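Local atomic coordinates of protein sifA (Salmonella typhimurium, PDB entry 3CXB), a protein that is secreted by the bacterium into host cells, where it is required for endosomal tubulation and the formation of Salmonella-induced filaments. Residues Lys139-Met144 and Leu287-Glu292; Val176-Ile181 and Glu292-Gln297. All coordinates share one frame; numbering follows the deposited sequence.

Contact 1. Residues Lys139-Met144 and Leu287-Glu292; sequences KSHPQM and LAEIVE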
loop_
_atom_site.group_PDB
_atom_site.type_symbol
_atom_site.label_atom_id
_atom_site.label_comp_id
_atom_site.label_asym_id
_atom_site.label_seq_id
_atom_site.Cartn_x
_atom_site.Cartn_y
_atom_site.Cartn_z
ATOM N N LYS A 139 -15.540 -5.116 0.784
ATOM C CA LYS A 139 -15.872 -5.954 1.918
ATOM C C LYS A 139 -17.277 -5.683 2.444
ATOM O O LYS A 139 -18.016 -6.611 2.750
ATOM C CB LYS A 139 -14.835 -5.747 3.023
ATOM C CG LYS A 139 -14.292 -7.047 3.610
ATOM C CD LYS A 139 -13.524 -7.853 2.588
ATOM C CE LYS A 139 -13.107 -9.177 3.176
ATOM N NZ LYS A 139 -12.334 -10.011 2.224
ATOM N N SER A 140 -17.646 -4.410 2.529
ATOM C CA SER A 140 -18.961 -4.022 3.018
ATOM C C SER A 140 -20.096 -4.404 2.069
ATOM O O SER A 140 -21.257 -4.107 2.338
ATOM C CB SER A 140 -18.998 -2.518 3.276
ATOM O OG SER A 140 -18.643 -1.791 2.112
ATOM N N HIS A 141 -19.762 -5.046 0.955
ATOM C CA HIS A 141 -20.774 -5.471 -0.001
ATOM C C HIS A 141 -20.681 -6.972 -0.181
ATOM O O HIS A 141 -19.719 -7.487 -0.749
ATOM C CB HIS A 141 -20.580 -4.771 -1.341
ATOM C CG HIS A 141 -20.731 -3.286 -1.264
ATOM N ND1 HIS A 141 -21.883 -2.679 -0.813
ATOM C CD2 HIS A 141 -19.869 -2.284 -1.564
ATOM C CE1 HIS A 141 -21.725 -1.367 -0.839
ATOM N NE2 HIS A 141 -20.512 -1.102 -1.289
ATOM N N PRO A 142 -21.693 -7.696 0.317
ATOM C CA PRO A 142 -21.809 -9.154 0.261
ATOM C C PRO A 142 -21.922 -9.728 -1.148
ATOM O O PRO A 142 -21.100 -10.547 -1.557
ATOM C CB PRO A 142 -23.057 -9.424 1.094
ATOM C CG PRO A 142 -23.900 -8.214 0.818
ATOM C CD PRO A 142 -22.882 -7.107 0.957
ATOM N N GLN A 143 -22.939 -9.301 -1.885
ATOM C CA GLN A 143 -23.153 -9.795 -3.238
ATOM C C GLN A 143 -22.264 -9.110 -4.261
ATOM O O GLN A 143 -22.685 -8.862 -5.390
ATOM C CB GLN A 143 -24.620 -9.617 -3.633
ATOM C CG GLN A 143 -25.544 -10.711 -3.119
ATOM C CD GLN A 143 -25.954 -11.686 -4.211
ATOM O OE1 GLN A 143 -25.108 -12.257 -4.899
ATOM N NE2 GLN A 143 -27.259 -11.878 -4.372
ATOM N N MET A 144 -21.031 -8.808 -3.872
ATOM C CA MET A 144 -20.115 -8.148 -4.789
ATOM C C MET A 144 -18.658 -8.350 -4.402
ATOM O O MET A 144 -18.289 -8.189 -3.238
ATOM C CB MET A 144 -20.426 -6.651 -4.844
ATOM C CG MET A 144 -19.566 -5.878 -5.818
ATOM S SD MET A 144 -19.819 -6.418 -7.517
ATOM C CE MET A 144 -21.009 -5.186 -8.094
ATOM N N LEU A 287 -19.038 3.064 -5.635
ATOM C CA LEU A 287 -18.067 3.795 -6.446
ATOM C C LEU A 287 -17.143 4.631 -5.564
ATOM O O LEU A 287 -15.986 4.869 -5.911
ATOM C CB LEU A 287 -18.797 4.692 -7.453
ATOM C CG LEU A 287 -18.115 5.889 -8.137
ATOM C CD1 LEU A 287 -18.020 7.044 -7.156
ATOM C CD2 LEU A 287 -16.747 5.501 -8.678
ATOM N N ALA A 288 -17.657 5.081 -4.425
ATOM C CA ALA A 288 -16.863 5.880 -3.500
ATOM C C ALA A 288 -15.888 4.981 -2.743
ATOM O O ALA A 288 -14.815 5.411 -2.315
ATOM C CB ALA A 288 -17.773 6.601 -2.526
ATOM N N GLU A 289 -16.268 3.722 -2.580
ATOM C CA GLU A 289 -15.421 2.779 -1.883
ATOM C C GLU A 289 -14.303 2.340 -2.816
ATOM O O GLU A 289 -13.130 2.381 -2.443
ATOM C CB GLU A 289 -16.250 1.589 -1.421
ATOM C CG GLU A 289 -15.473 0.583 -0.604
ATOM C CD GLU A 289 -16.310 -0.038 0.503
ATOM O OE1 GLU A 289 -15.873 -1.056 1.086
ATOM O OE2 GLU A 289 -17.399 0.501 0.797
ATOM N N ILE A 290 -14.668 1.936 -4.031
ATOM C CA ILE A 290 -13.688 1.512 -5.032
ATOM C C ILE A 290 -12.581 2.556 -5.063
ATOM O O ILE A 290 -11.403 2.260 -4.841
ATOM C CB ILE A 290 -14.289 1.480 -6.459
ATOM C CG1 ILE A 290 -15.525 0.577 -6.509
ATOM C CG2 ILE A 290 -13.216 1.051 -7.456
ATOM C CD1 ILE A 290 -15.232 -0.916 -6.605
ATOM N N VAL A 291 -12.990 3.790 -5.342
ATOM C CA VAL A 291 -12.066 4.907 -5.437
ATOM C C VAL A 291 -11.127 4.962 -4.250
ATOM O O VAL A 291 -9.905 4.986 -4.421
ATOM C CB VAL A 291 -12.807 6.262 -5.529
ATOM C CG1 VAL A 291 -11.792 7.403 -5.587
ATOM C CG2 VAL A 291 -13.688 6.293 -6.756
ATOM N N GLU A 292 -11.698 4.977 -3.049
ATOM C CA GLU A 292 -10.899 5.057 -1.838
ATOM C C GLU A 292 -9.898 3.909 -1.684
ATOM O O GLU A 292 -8.774 4.113 -1.188
ATOM C CB GLU A 292 -11.800 5.130 -0.607
ATOM C CG GLU A 292 -11.022 5.324 0.684
ATOM C CD GLU A 292 -11.908 5.379 1.917
ATOM O OE1 GLU A 292 -12.906 6.137 1.893
ATOM O OE2 GLU A 292 -11.599 4.677 2.912
#

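Contact 2. Residues Val176-Ile181 and Glu292-Gln297; sequences VPLDNI and EAISDQ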
loop_
_atom_site.group_PDB
_atom_site.type_symbol
_atom_site.label_atom_id
_atom_site.label_comp_id
_atom_site.label_asym_id
_atom_site.label_seq_id
_atom_site.Cartn_x
_atom_site.Cartn_y
_atom_site.Cartn_z
ATOM N N VAL A 176 -11.403 -3.721 -16.006
ATOM C CA VAL A 176 -11.066 -2.341 -16.338
ATOM C C VAL A 176 -9.663 -1.932 -15.907
ATOM O O VAL A 176 -9.423 -1.687 -14.733
ATOM C CB VAL A 176 -12.045 -1.370 -15.683
ATOM C CG1 VAL A 176 -12.315 -1.796 -14.260
ATOM C CG2 VAL A 176 -11.468 0.042 -15.720
ATOM N N PRO A 177 -8.717 -1.831 -16.860
ATOM C CA PRO A 177 -7.346 -1.438 -16.512
ATOM C C PRO A 177 -7.256 -0.008 -15.937
ATOM O O PRO A 177 -8.123 0.835 -16.182
ATOM C CB PRO A 177 -6.597 -1.612 -17.833
ATOM C CG PRO A 177 -7.634 -1.287 -18.837
ATOM C CD PRO A 177 -8.850 -2.013 -18.316
ATOM N N LEU A 178 -6.205 0.258 -15.172
ATOM C CA LEU A 178 -6.028 1.558 -14.545
ATOM C C LEU A 178 -4.597 2.014 -14.723
ATOM O O LEU A 178 -4.075 2.747 -13.883
ATOM C CB LEU A 178 -6.321 1.453 -13.047
ATOM C CG LEU A 178 -7.633 0.773 -12.653
ATOM C CD1 LEU A 178 -7.669 0.556 -11.161
ATOM C CD2 LEU A 178 -8.808 1.621 -13.093
ATOM N N ASP A 179 -3.951 1.575 -15.799
ATOM C CA ASP A 179 -2.564 1.954 -16.031
ATOM C C ASP A 179 -2.413 3.413 -16.431
ATOM O O ASP A 179 -1.305 3.932 -16.500
ATOM C CB ASP A 179 -1.942 1.043 -17.088
ATOM C CG ASP A 179 -2.817 0.892 -18.315
ATOM O OD1 ASP A 179 -2.476 0.058 -19.183
ATOM O OD2 ASP A 179 -3.840 1.608 -18.409
ATOM N N ASN A 180 -3.531 4.082 -16.678
ATOM C CA ASN A 180 -3.496 5.485 -17.056
ATOM C C ASN A 180 -3.054 6.341 -15.876
ATOM O O ASN A 180 -2.525 7.440 -16.064
ATOM C CB ASN A 180 -4.877 5.933 -17.530
ATOM C CG ASN A 180 -5.350 5.161 -18.747
ATOM O OD1 ASN A 180 -4.743 5.239 -19.815
ATOM N ND2 ASN A 180 -6.434 4.405 -18.591
ATOM N N ILE A 181 -3.275 5.832 -14.663
ATOM C CA ILE A 181 -2.907 6.535 -13.435
ATOM C C ILE A 181 -1.404 6.753 -13.339
ATOM O O ILE A 181 -0.955 7.823 -12.939
ATOM C CB ILE A 181 -3.365 5.761 -12.181
ATOM C CG1 ILE A 181 -4.893 5.666 -12.152
ATOM C CG2 ILE A 181 -2.881 6.473 -10.916
ATOM C CD1 ILE A 181 -5.442 4.899 -10.949
ATOM N N GLU A 292 -11.698 4.977 -3.049
ATOM C CA GLU A 292 -10.899 5.057 -1.838
ATOM C C GLU A 292 -9.898 3.909 -1.684
ATOM O O GLU A 292 -8.774 4.113 -1.188
ATOM C CB GLU A 292 -11.800 5.130 -0.607
ATOM C CG GLU A 292 -11.022 5.324 0.684
ATOM C CD GLU A 292 -11.908 5.379 1.917
ATOM O OE1 GLU A 292 -12.906 6.137 1.893
ATOM O OE2 GLU A 292 -11.599 4.677 2.912
ATOM N N ALA A 293 -10.286 2.708 -2.106
ATOM C CA ALA A 293 -9.386 1.568 -1.999
ATOM C C ALA A 293 -8.204 1.749 -2.936
ATOM O O ALA A 293 -7.056 1.582 -2.526
ATOM C CB ALA A 293 -10.109 0.286 -2.323
ATOM N N ILE A 294 -8.475 2.098 -4.193
ATOM C CA ILE A 294 -7.399 2.295 -5.170
ATOM C C ILE A 294 -6.483 3.469 -4.793
ATOM O O ILE A 294 -5.248 3.388 -4.880
ATOM C CB ILE A 294 -7.957 2.541 -6.592
ATOM C CG1 ILE A 294 -8.943 1.425 -6.966
ATOM C CG2 ILE A 294 -6.804 2.560 -7.600
ATOM C CD1 ILE A 294 -9.684 1.660 -8.283
ATOM N N SER A 295 -7.092 4.562 -4.360
ATOM C CA SER A 295 -6.311 5.713 -3.979
ATOM C C SER A 295 -5.376 5.344 -2.838
ATOM O O SER A 295 -4.172 5.556 -2.945
ATOM C CB SER A 295 -7.233 6.866 -3.592
ATOM O OG SER A 295 -8.015 7.265 -4.710
ATOM N N ASP A 296 -5.914 4.781 -1.760
ATOM C CA ASP A 296 -5.079 4.383 -0.627
ATOM C C ASP A 296 -3.841 3.617 -1.091
ATOM O O ASP A 296 -2.707 3.971 -0.749
ATOM C CB ASP A 296 -5.870 3.499 0.351
ATOM C CG ASP A 296 -6.719 4.306 1.330
ATOM O OD1 ASP A 296 -7.312 3.716 2.261
ATOM O OD2 ASP A 296 -6.796 5.537 1.168
ATOM N N GLN A 297 -4.060 2.570 -1.874
ATOM C CA GLN A 297 -2.951 1.756 -2.356
ATOM C C GLN A 297 -1.977 2.530 -3.245
ATOM O O GLN A 297 -0.755 2.343 -3.158
ATOM C CB GLN A 297 -3.490 0.532 -3.095
ATOM C CG GLN A 297 -4.098 -0.532 -2.184
ATOM C CD GLN A 297 -4.719 -1.702 -2.952
ATOM O OE1 GLN A 297 -4.079 -2.318 -3.809
ATOM N NE2 GLN A 297 -5.969 -2.014 -2.635
#

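Contact 1. Residues Lys139-Met144 and Leu287-Glu292
Ser140 and Glu289 carry a polar surface contact in which the loop leading from strand 126-132 to strand 145-153 meets helix 283-303. It is a small contact: 113 Å² is buried between the two segments, 61 Å² of it on Glu289. The evidence for a polar pairing is the placing of the serine hydroxyl before the carboxylate, with OG of Ser140 2.9 Å from OE2 of Glu289 and 3.0 Å from OE1 of Glu289. Both bonds are weak, and the two oxygens compete for one hydroxyl proton, so the near-equal distances do not settle which accepts it. The glutamate gets there by leaving the helix with CG anti to the backbone N (chi1 -176°) and then bending at chi2, 144°.

His141 comes in beside this pair. Its side chain and that of Glu289 run past each other in opposite senses, the ring and carboxylate planes 39° apart, and NE2 of His141 stays 4.1 Å from OE2 of Glu289. That is too long for a hydrogen bond, although the carboxylate might favour a protonated imidazole. The hydroxyl of Ser140 also lies over one ring face of His141, offset toward the rim.

Further side-chain packing surrounds the segments: His141 and Met144 touch Met286, on the same helix just before residues 287-292, and Ile290 touches Leu138. Lys139 turns its amine away to the carbonyl of Arg134. The arrangement is that of a connecting loop docked on a helix flank, here the link between the five-stranded and the three-stranded antiparallel sheet.

Contact 2. Residues Val176-Ile181 and Glu292-Gln297
Ile294, on helix 283-303, meets Leu178 and Ile181 in a buried, wholly aliphatic contact, and its side chain can be followed outward atom by atom. At CB, which points toward 176-181, the chain forks before anything across the contact is touched. The CG2 branch is anti to the backbone N, and its methyl faces two partners: CD1 of Leu178 lies 4.2 Å from CG2 of Ile294, and CD1 of Ile181 lies 4.3 Å from that same CG2. The other branch starts with CG1 beside the backbone N (chi1 -52°) and continues extended to CD1. This end methyl makes the closest approach, with CD1 of Ile294 3.7 Å from CD1 of Leu178. A single leucine methyl is thus met by both branches of the isoleucine.

In Leu178 the CD1 branch is extended (chi2 171°), which carries that methyl to the isoleucine; the two side chains meet tip to tip while the CA atoms of Leu178 and Ile294 remain 9.5 Å apart. Ile181 arrives from three residues further along, where its N donates to O of Leu178 at 3.3 Å. The CB atoms of Leu178 and Ile181 both point toward 292-297. The methyl separations fit ordinary van der Waals packing, and 99 Å² is buried in all.

The surroundings continue the apolar layer. Ile294 also rests on Ile148 of strand 145-153, Leu178 on Leu164 and on Leu266 of helix 258-267, and Ile181 on Val265. These contacts describe the hydrophobic core between a helix and an antiparallel sheet, an alpha+beta arrangement in which helix 283-303 packs against the three-stranded sheet and the segment that follows its edge strand 174-177, on the way to helix 180-187.

Overall arrangement
Helix 283-303 supplies one side of both contacts, whose centres lie 14 Å apart. Contact 1 is at the surface, its centre about 18 Å from the centre of the chain, whereas contact 2 is buried at about 11 Å. Their chemistry follows: a glutamate carboxylate with weak, competing hydroxyl bonds outside, methyl groups of branched aliphatic side chains inside. Glu292 belongs to both helical segments yet touches neither partner; its weak, long ion pair is with Lys209, which also forms a salt bridge with Asp296. The partners differ as well. Contact 1 holds the loop entering the three-stranded sheet, contact 2 the segment leaving it, so one helix meets the sheet's beginning and end.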